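Local coordinates for oxidoreductase (PDB 7D5M), which binds NAD+ and, as a homolog of inositol dehydrogenase in the Gfo/Idh/MocA family, probably catalyses NAD-dependent oxidation of a polyol or sugar-like substrate, at residues Arg66-Tyr71 and Phe75-Arg80; Lys272-Gly277 and Ala293-Gly298. All coordinates share one frame; numbering follows the deposited sequence.

Interaction 1. Residues Arg66-Tyr71 and Phe75-Arg80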
ATOM      1  N   ARG A  66       2.660 -32.286  38.972  1.00 16.77           N
ATOM      2  CA  ARG A  66       2.578 -32.694  37.542  1.00 16.08           C
ATOM      3  C   ARG A  66       3.449 -31.769  36.683  1.00 15.63           C
ATOM      4  O   ARG A  66       3.294 -31.794  35.450  1.00 14.73           O
ATOM      5  CB  ARG A  66       1.123 -32.698  37.066  1.00 16.21           C
ATOM      6  CG  ARG A  66       0.233 -33.660  37.835  1.00 15.86           C
ATOM      7  CD  ARG A  66      -1.190 -33.638  37.331  1.00 15.55           C
ATOM      8  NE  ARG A  66      -1.432 -34.568  36.234  1.00 15.67           N
ATOM      9  CZ  ARG A  66      -2.624 -34.767  35.680  1.00 16.05           C
ATOM     10  NH1 ARG A  66      -3.672 -34.098  36.127  1.00 15.91           N
ATOM     11  NH2 ARG A  66      -2.772 -35.621  34.682  1.00 16.07           N
ATOM     12  N   CYS A  67       4.320 -30.983  37.314  1.00 15.39           N
ATOM     13  CA  CYS A  67       5.452 -30.287  36.654  1.00 15.43           C
ATOM     14  C   CYS A  67       6.683 -31.172  36.840  1.00 15.79           C
ATOM     15  O   CYS A  67       7.304 -31.107  37.919  1.00 18.14           O
ATOM     16  CB  CYS A  67       5.710 -28.904  37.231  1.00 15.64           C
ATOM     17  SG  CYS A  67       4.284 -27.794  37.084  1.00 16.52           S
ATOM     18  N   TYR A  68       6.981 -32.004  35.851  1.00 15.08           N
ATOM     19  CA  TYR A  68       8.051 -33.028  35.921  1.00 14.81           C
ATOM     20  C   TYR A  68       9.357 -32.449  35.398  1.00 14.90           C
ATOM     21  O   TYR A  68       9.357 -31.516  34.595  1.00 14.06           O
ATOM     22  CB  TYR A  68       7.630 -34.262  35.134  1.00 15.22           C
ATOM     23  CG  TYR A  68       6.304 -34.844  35.549  1.00 14.85           C
ATOM     24  CD1 TYR A  68       6.211 -35.749  36.597  1.00 14.80           C
ATOM     25  CD2 TYR A  68       5.136 -34.506  34.883  1.00 14.75           C
ATOM     26  CE1 TYR A  68       4.997 -36.294  36.979  1.00 15.11           C
ATOM     27  CE2 TYR A  68       3.915 -35.054  35.249  1.00 14.46           C
ATOM     28  CZ  TYR A  68       3.849 -35.970  36.283  1.00 15.59           C
ATOM     29  OH  TYR A  68       2.651 -36.516  36.639  1.00 16.11           O
ATOM     30  N   PRO A  69      10.517 -32.979  35.846  1.00 14.70           N
ATOM     31  CA  PRO A  69      11.811 -32.447  35.418  1.00 15.55           C
ATOM     32  C   PRO A  69      12.207 -32.762  33.972  1.00 15.16           C
ATOM     33  O   PRO A  69      13.098 -32.098  33.459  1.00 15.22           O
ATOM     34  CB  PRO A  69      12.800 -33.114  36.391  1.00 15.43           C
ATOM     35  CG  PRO A  69      12.112 -34.394  36.768  1.00 15.06           C
ATOM     36  CD  PRO A  69      10.652 -34.007  36.890  1.00 15.12           C
ATOM     37  N   ASP A  70      11.581 -33.765  33.352  1.00 15.57           N
ATOM     38  CA  ASP A  70      11.937 -34.195  31.978  1.00 15.67           C
ATOM     39  C   ASP A  70      10.765 -34.932  31.323  1.00 15.04           C
ATOM     40  O   ASP A  70       9.841 -35.390  32.027  1.00 14.38           O
ATOM     41  CB  ASP A  70      13.154 -35.130  31.998  1.00 16.57           C
ATOM     42  CG  ASP A  70      12.820 -36.474  32.621  1.00 17.80           C
ATOM     43  OD1 ASP A  70      12.574 -36.512  33.840  1.00 21.70           O
ATOM     44  OD2 ASP A  70      12.729 -37.456  31.884  1.00 21.37           O
ATOM     45  N   TYR A  71      10.839 -35.100  30.009  1.00 15.46           N
ATOM     46  CA  TYR A  71       9.775 -35.758  29.213  1.00 15.44           C
ATOM     47  C   TYR A  71       9.633 -37.239  29.595  1.00 15.73           C
ATOM     48  O   TYR A  71       8.492 -37.733  29.538  1.00 14.77           O
ATOM     49  CB  TYR A  71      10.022 -35.570  27.716  1.00 16.38           C
ATOM     50  CG  TYR A  71      11.232 -36.267  27.158  1.00 16.83           C
ATOM     51  CD1 TYR A  71      12.480 -35.660  27.161  1.00 17.44           C
ATOM     52  CD2 TYR A  71      11.126 -37.529  26.608  1.00 17.41           C
ATOM     53  CE1 TYR A  71      13.594 -36.295  26.637  1.00 18.66           C
ATOM     54  CE2 TYR A  71      12.226 -38.170  26.074  1.00 19.57           C
ATOM     55  CZ  TYR A  71      13.462 -37.547  26.069  1.00 19.51           C
ATOM     56  OH  TYR A  71      14.538 -38.221  25.568  1.00 20.65           O
ATOM     57  N   PHE A  75       6.070 -38.795  30.898  1.00 14.72           N
ATOM     58  CA  PHE A  75       5.333 -39.890  30.214  1.00 15.43           C
ATOM     59  C   PHE A  75       5.135 -41.049  31.200  1.00 16.60           C
ATOM     60  O   PHE A  75       4.006 -41.554  31.275  1.00 17.06           O
ATOM     61  CB  PHE A  75       6.028 -40.333  28.925  1.00 14.92           C
ATOM     62  CG  PHE A  75       6.236 -39.232  27.914  1.00 14.49           C
ATOM     63  CD1 PHE A  75       5.455 -38.084  27.936  1.00 14.16           C
ATOM     64  CD2 PHE A  75       7.211 -39.343  26.937  1.00 14.83           C
ATOM     65  CE1 PHE A  75       5.659 -37.072  27.010  1.00 13.89           C
ATOM     66  CE2 PHE A  75       7.411 -38.329  26.011  1.00 14.52           C
ATOM     67  CZ  PHE A  75       6.641 -37.192  26.055  1.00 13.94           C
ATOM     68  N   GLU A  76       6.170 -41.424  31.957  1.00 18.66           N
ATOM     69  CA  GLU A  76       6.111 -42.599  32.874  1.00 19.54           C
ATOM     70  C   GLU A  76       5.117 -42.320  34.009  1.00 18.99           C
ATOM     71  O   GLU A  76       4.279 -43.204  34.273  1.00 19.83           O
ATOM     72  CB  GLU A  76       7.498 -42.956  33.422  1.00 22.27           C
ATOM     73  CG  GLU A  76       7.466 -44.054  34.480  1.00 25.12           C
ATOM     74  CD  GLU A  76       8.817 -44.472  35.049  1.00 29.60           C
ATOM     75  OE1 GLU A  76       9.762 -43.641  35.024  1.00 31.07           O
ATOM     76  OE2 GLU A  76       8.924 -45.637  35.517  1.00 33.71           O
ATOM     77  N   GLN A  77       5.204 -41.151  34.652  1.00 17.72           N
ATOM     78  CA  GLN A  77       4.358 -40.791  35.825  1.00 17.52           C
ATOM     79  C   GLN A  77       2.912 -40.597  35.366  1.00 17.05           C
ATOM     80  O   GLN A  77       1.994 -41.061  36.072  1.00 17.32           O
ATOM     81  CB  GLN A  77       4.892 -39.547  36.535  1.00 18.56           C
ATOM     82  CG  GLN A  77       6.186 -39.786  37.302  1.00 20.60           C
ATOM     83  CD  GLN A  77       6.030 -40.883  38.327  1.00 22.62           C
ATOM     84  OE1 GLN A  77       5.110 -40.869  39.146  1.00 24.98           O
ATOM     85  NE2 GLN A  77       6.921 -41.856  38.270  1.00 24.86           N
ATOM     86  N   GLU A  78       2.701 -39.939  34.222  1.00 16.44           N
ATOM     87  CA  GLU A  78       1.325 -39.664  33.732  1.00 16.39           C
ATOM     88  C   GLU A  78       0.628 -40.987  33.383  1.00 16.68           C
ATOM     89  O   GLU A  78      -0.578 -41.087  33.627  1.00 16.42           O
ATOM     90  CB  GLU A  78       1.369 -38.658  32.577  1.00 15.77           C
ATOM     91  CG  GLU A  78       1.633 -37.243  33.066  1.00 15.51           C
ATOM     92  CD  GLU A  78       0.464 -36.617  33.810  1.00 15.41           C
ATOM     93  OE1 GLU A  78      -0.670 -36.643  33.251  1.00 15.03           O
ATOM     94  OE2 GLU A  78       0.684 -36.113  34.946  1.00 14.65           O
ATOM     95  N   ALA A  79       1.364 -41.967  32.851  1.00 17.86           N
ATOM     96  CA  ALA A  79       0.855 -43.307  32.457  1.00 18.50           C
ATOM     97  C   ALA A  79       0.217 -44.008  33.667  1.00 20.20           C
ATOM     98  O   ALA A  79      -0.632 -44.886  33.463  1.00 19.24           O
ATOM     99  CB  ALA A  79       1.982 -44.134  31.878  1.00 18.11           C
ATOM    100  N   ARG A  80       0.621 -43.639  34.884  1.00 22.19           N
ATOM    101  CA  ARG A  80       0.159 -44.305  36.133  1.00 24.74           C
ATOM    102  C   ARG A  80      -1.210 -43.764  36.564  1.00 25.39           C
ATOM    103  O   ARG A  80      -1.867 -44.440  37.379  1.00 24.86           O
ATOM    104  CB  ARG A  80       1.184 -44.100  37.247  1.00 25.87           C
ATOM    105  CG  ARG A  80       2.516 -44.795  37.008  1.00 28.45           C
ATOM    106  CD  ARG A  80       3.374 -44.589  38.239  1.00 31.98           C
ATOM    107  NE  ARG A  80       4.750 -45.045  38.114  1.00 34.43           N
ATOM    108  CZ  ARG A  80       5.671 -44.917  39.070  1.00 36.08           C
ATOM    109  NH1 ARG A  80       5.363 -44.352  40.227  1.00 37.91           N
ATOM    110  NH2 ARG A  80       6.902 -45.354  38.868  1.00 37.19           N
TER
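Arg66 reaches the carboxylate of Glu78 side-on, with one nitrogen for each oxygen. Arg66 NE donates to Glu78 OE2 at 2.9 Å, almost straight at 171°, and Arg66 NH2 meets Glu78 OE1 at 2.7 Å. Both oxygens use their syn lone pairs, and the two planes lie only 16° apart, so this is a nearly coplanar bidentate salt bridge. The bend in the arginine chain at chi3 (88°) turns this NE edge to the acid. Arg66 NH2 also donates to the carbonyl of Asp83 and Glu78 OE1 accepts from the amide of Ile85, which ties the pair to the chain beyond the helix.

Tyr68 approaches the same acid from the other side: its OH donates to Glu78 OE2 at 2.6 Å, on the anti side of that oxygen, which therefore holds two donors. An alanine in place of Glu78 would probably leave the buried Arg66 guanidinium without its counter-charge and the Tyr68 hydroxyl without its acceptor. Tyr68 CE1 also packs obliquely on Gln77 CB at 3.3 Å.

Both segments belong to the NAD-binding Rossmann domain, where the loop after helix 50-59 leads into helix 71-78. Asp70 is the N-cap of that helix, its side chain capping a backbone N of the first turn, and its OD1 is also hydrogen-bonded to Thr73 OG1.

In the first helical turn, Tyr71 O accepts from Phe75 N at 3.0 Å and lies 3.1 Å above the Phe75 ring plane, offset toward the rim. The Tyr71 ring turns its edge to Phe75, CD2 to CE2 at 3.8 Å, and its side chain comes within about 5 Å of the bound NAD.

Interaction 2. Residues Lys272-Gly277 and Ala293-Gly298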
ATOM      1  N   LYS A 272       5.989 -14.445   1.908  1.00 10.61           N
ATOM      2  CA  LYS A 272       5.051 -14.238   0.786  1.00 11.10           C
ATOM      3  C   LYS A 272       5.048 -15.487  -0.086  1.00 10.94           C
ATOM      4  O   LYS A 272       6.091 -16.157  -0.210  1.00 10.83           O
ATOM      5  CB  LYS A 272       5.431 -12.984  -0.007  1.00 12.20           C
ATOM      6  CG  LYS A 272       5.563 -11.707   0.821  1.00 12.89           C
ATOM      7  CD  LYS A 272       6.119 -10.485   0.085  1.00 14.18           C
ATOM      8  CE  LYS A 272       5.709  -9.195   0.764  1.00 14.98           C
ATOM      9  NZ  LYS A 272       6.490  -8.018   0.312  1.00 16.12           N
ATOM     10  N   ILE A 273       3.902 -15.781  -0.680  1.00 10.43           N
ATOM     11  CA  ILE A 273       3.805 -16.837  -1.715  1.00 10.15           C
ATOM     12  C   ILE A 273       2.982 -16.272  -2.866  1.00  9.80           C
ATOM     13  O   ILE A 273       1.901 -15.728  -2.635  1.00  9.02           O
ATOM     14  CB  ILE A 273       3.239 -18.158  -1.168  1.00 10.28           C
ATOM     15  CG1 ILE A 273       3.095 -19.185  -2.293  1.00 10.82           C
ATOM     16  CG2 ILE A 273       1.934 -17.959  -0.414  1.00 10.36           C
ATOM     17  CD1 ILE A 273       3.001 -20.602  -1.811  1.00 10.50           C
ATOM     18  N   ARG A 274       3.541 -16.340  -4.068  1.00  9.61           N
ATOM     19  CA  ARG A 274       2.829 -15.928  -5.296  1.00  9.81           C
ATOM     20  C   ARG A 274       2.747 -17.166  -6.180  1.00 10.22           C
ATOM     21  O   ARG A 274       3.799 -17.744  -6.493  1.00 10.44           O
ATOM     22  CB  ARG A 274       3.546 -14.778  -6.006  1.00  9.90           C
ATOM     23  CG  ARG A 274       2.822 -14.277  -7.245  1.00 10.00           C
ATOM     24  CD  ARG A 274       3.534 -13.110  -7.911  1.00 10.31           C
ATOM     25  NE  ARG A 274       2.796 -12.595  -9.050  1.00 10.30           N
ATOM     26  CZ  ARG A 274       1.791 -11.730  -8.996  1.00 10.37           C
ATOM     27  NH1 ARG A 274       1.362 -11.234  -7.842  1.00 10.20           N
ATOM     28  NH2 ARG A 274       1.208 -11.346 -10.117  1.00 10.52           N
ATOM     29  N   VAL A 275       1.540 -17.572  -6.525  1.00 10.00           N
ATOM     30  CA  VAL A 275       1.322 -18.690  -7.476  1.00 10.29           C
ATOM     31  C   VAL A 275       0.897 -18.057  -8.790  1.00 10.08           C
ATOM     32  O   VAL A 275      -0.103 -17.325  -8.793  1.00 10.47           O
ATOM     33  CB  VAL A 275       0.280 -19.691  -6.954  1.00 10.50           C
ATOM     34  CG1 VAL A 275       0.098 -20.838  -7.936  1.00 10.66           C
ATOM     35  CG2 VAL A 275       0.644 -20.202  -5.573  1.00 10.70           C
ATOM     36  N   ILE A 276       1.645 -18.337  -9.858  1.00 10.46           N
ATOM     37  CA  ILE A 276       1.450 -17.696 -11.182  1.00 11.27           C
ATOM     38  C   ILE A 276       0.985 -18.762 -12.172  1.00 11.23           C
ATOM     39  O   ILE A 276       1.731 -19.722 -12.411  1.00 11.39           O
ATOM     40  CB  ILE A 276       2.742 -17.001 -11.645  1.00 11.36           C
ATOM     41  CG1 ILE A 276       3.254 -16.040 -10.567  1.00 12.25           C
ATOM     42  CG2 ILE A 276       2.504 -16.317 -12.985  1.00 11.44           C
ATOM     43  CD1 ILE A 276       4.677 -15.625 -10.727  1.00 13.29           C
ATOM     44  N   GLY A 277      -0.214 -18.574 -12.708  1.00 12.29           N
ATOM     45  CA  GLY A 277      -0.809 -19.447 -13.731  1.00 12.13           C
ATOM     46  C   GLY A 277      -0.848 -18.762 -15.083  1.00 12.85           C
ATOM     47  O   GLY A 277      -0.535 -17.549 -15.179  1.00 12.32           O
ATOM     48  N   ALA A 293      -4.292 -11.307  -2.797  1.00 10.89           N
ATOM     49  CA  ALA A 293      -4.253 -10.668  -4.132  1.00 10.93           C
ATOM     50  C   ALA A 293      -4.689 -11.701  -5.167  1.00 11.44           C
ATOM     51  O   ALA A 293      -4.201 -12.833  -5.102  1.00 12.11           O
ATOM     52  CB  ALA A 293      -2.875 -10.147  -4.458  1.00 11.40           C
ATOM     53  N   PHE A 294      -5.578 -11.322  -6.077  1.00 11.27           N
ATOM     54  CA  PHE A 294      -6.046 -12.194  -7.184  1.00 11.48           C
ATOM     55  C   PHE A 294      -6.015 -11.368  -8.459  1.00 10.96           C
ATOM     56  O   PHE A 294      -6.774 -10.404  -8.582  1.00 11.15           O
ATOM     57  CB  PHE A 294      -7.424 -12.792  -6.903  1.00 11.86           C
ATOM     58  CG  PHE A 294      -7.978 -13.624  -8.034  1.00 11.78           C
ATOM     59  CD1 PHE A 294      -7.197 -14.572  -8.675  1.00 12.22           C
ATOM     60  CD2 PHE A 294      -9.298 -13.482  -8.432  1.00 12.70           C
ATOM     61  CE1 PHE A 294      -7.719 -15.339  -9.708  1.00 12.48           C
ATOM     62  CE2 PHE A 294      -9.817 -14.260  -9.452  1.00 12.01           C
ATOM     63  CZ  PHE A 294      -9.026 -15.179 -10.093  1.00 12.03           C
ATOM     64  N   GLU A 295      -5.116 -11.728  -9.363  1.00 11.32           N
ATOM     65  CA  GLU A 295      -4.707 -10.835 -10.472  1.00 11.65           C
ATOM     66  C   GLU A 295      -4.862 -11.586 -11.793  1.00 11.47           C
ATOM     67  O   GLU A 295      -3.918 -12.275 -12.217  1.00 11.17           O
ATOM     68  CB  GLU A 295      -3.295 -10.328 -10.206  1.00 12.45           C
ATOM     69  CG  GLU A 295      -3.152  -9.744  -8.810  1.00 13.05           C
ATOM     70  CD  GLU A 295      -1.821  -9.075  -8.517  1.00 14.20           C
ATOM     71  OE1 GLU A 295      -0.800  -9.448  -9.147  1.00 14.17           O
ATOM     72  OE2 GLU A 295      -1.815  -8.149  -7.667  1.00 16.63           O
ATOM     73  N   ILE A 296      -6.028 -11.432 -12.414  1.00 11.68           N
ATOM     74  CA  ILE A 296      -6.318 -12.052 -13.738  1.00 11.33           C
ATOM     75  C   ILE A 296      -5.633 -11.188 -14.796  1.00 11.01           C
ATOM     76  O   ILE A 296      -5.867  -9.951 -14.795  1.00 10.93           O
ATOM     77  CB  ILE A 296      -7.832 -12.172 -13.984  1.00 11.47           C
ATOM     78  CG1 ILE A 296      -8.537 -13.023 -12.922  1.00 11.41           C
ATOM     79  CG2 ILE A 296      -8.088 -12.683 -15.393  1.00 11.68           C
ATOM     80  CD1 ILE A 296     -10.044 -12.908 -12.949  1.00 11.68           C
ATOM     81  N   GLN A 297      -4.820 -11.792 -15.664  1.00 10.97           N
ATOM     82  CA  GLN A 297      -4.139 -11.016 -16.726  1.00 11.52           C
ATOM     83  C   GLN A 297      -5.196 -10.312 -17.582  1.00 11.79           C
ATOM     84  O   GLN A 297      -6.139 -10.984 -18.056  1.00 12.73           O
ATOM     85  CB  GLN A 297      -3.216 -11.873 -17.594  1.00 11.54           C
ATOM     86  CG  GLN A 297      -2.535 -11.046 -18.687  1.00 11.77           C
ATOM     87  CD  GLN A 297      -1.724  -9.895 -18.141  1.00 12.13           C
ATOM     88  OE1 GLN A 297      -1.104 -10.000 -17.077  1.00 11.99           O
ATOM     89  NE2 GLN A 297      -1.696  -8.786 -18.875  1.00 11.48           N
ATOM     90  N   GLY A 298      -5.036  -9.001 -17.766  1.00 12.34           N
ATOM     91  CA  GLY A 298      -5.859  -8.178 -18.671  1.00 12.44           C
ATOM     92  C   GLY A 298      -7.108  -7.653 -17.994  1.00 13.06           C
ATOM     93  O   GLY A 298      -7.899  -6.979 -18.671  1.00 13.46           O
TER
HETATM   94  O   HOH W   1       0.365  -8.750  -6.093  1.00 16.00           O
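A single salt bridge, Arg274 to Glu295, spans two strands that are not neighbours in the large mixed sheet of the C-terminal alpha/beta domain. Strands 271-277 and 291-296 are separated in that sheet by strand 280-285, which is antiparallel to each, so the contact is a cross-strand ion pair over an intervening strand. The backbone spacing supports this: the closest alpha carbons, Arg274 CA and Ala293 CA, are 8.9 Å apart, and the two segments bury just 78 Å² between them.

The gap is bridged by length. Arg274 runs straight out from its strand, with CG anti to the backbone N (chi1 -178°) and the chain extended to NE, while Glu295 is also extended beyond CG; the two side chains cross at about a right angle. Along the way Arg274 packs on Ser281 of the middle strand, and its NH1 forms a second salt bridge with Glu283 there, so the guanidinium charge is probably shared between two carboxylates. Its NE turns to another chain, donating to Asn264 OD1 of the second subunit. Gln297 OE1 likewise accepts from the amide of Gly266 of that subunit, which places this end of the sheet at a subunit interface.

The grip itself is end-on and forked. Arg274 NH2 donates to Glu295 OE1 at 2.9 Å, nearly along its C-O axis, and Arg274 NH1 reaches the same Glu295 OE1 at 3.1 Å from above the carboxylate plane (56° out of it), so that both N-H groups converge on one oxygen. That oxygen lies in the guanidinium plane, and the carboxylate is turned 64° from it. Glu295 OE2 accepts from water 1 at 2.8 Å, and that water takes a weak bond from Arg274 NH1 at 3.2 Å.

In the fold
Interactions 1 and 2 lie on opposite sides of the chain's centre, their centres about 50 Å apart, and hold no element in common. Both are partly buried and both turn on an arginine-glutamate pair, but the grips differ. In interaction 1 each carboxylate oxygen takes its own nitrogen in a nearly coplanar pair, backed by a tyrosine and ring packing, and 337 Å² is buried. Interaction 2 is a lone polar link of 78 Å², forked onto one oxygen and extended by water. The settings differ as well: 66-71 with 75-80 joins a Rossmann-domain loop to its helix, whereas 272-277 with 293-298 spans a sheet bordering another subunit.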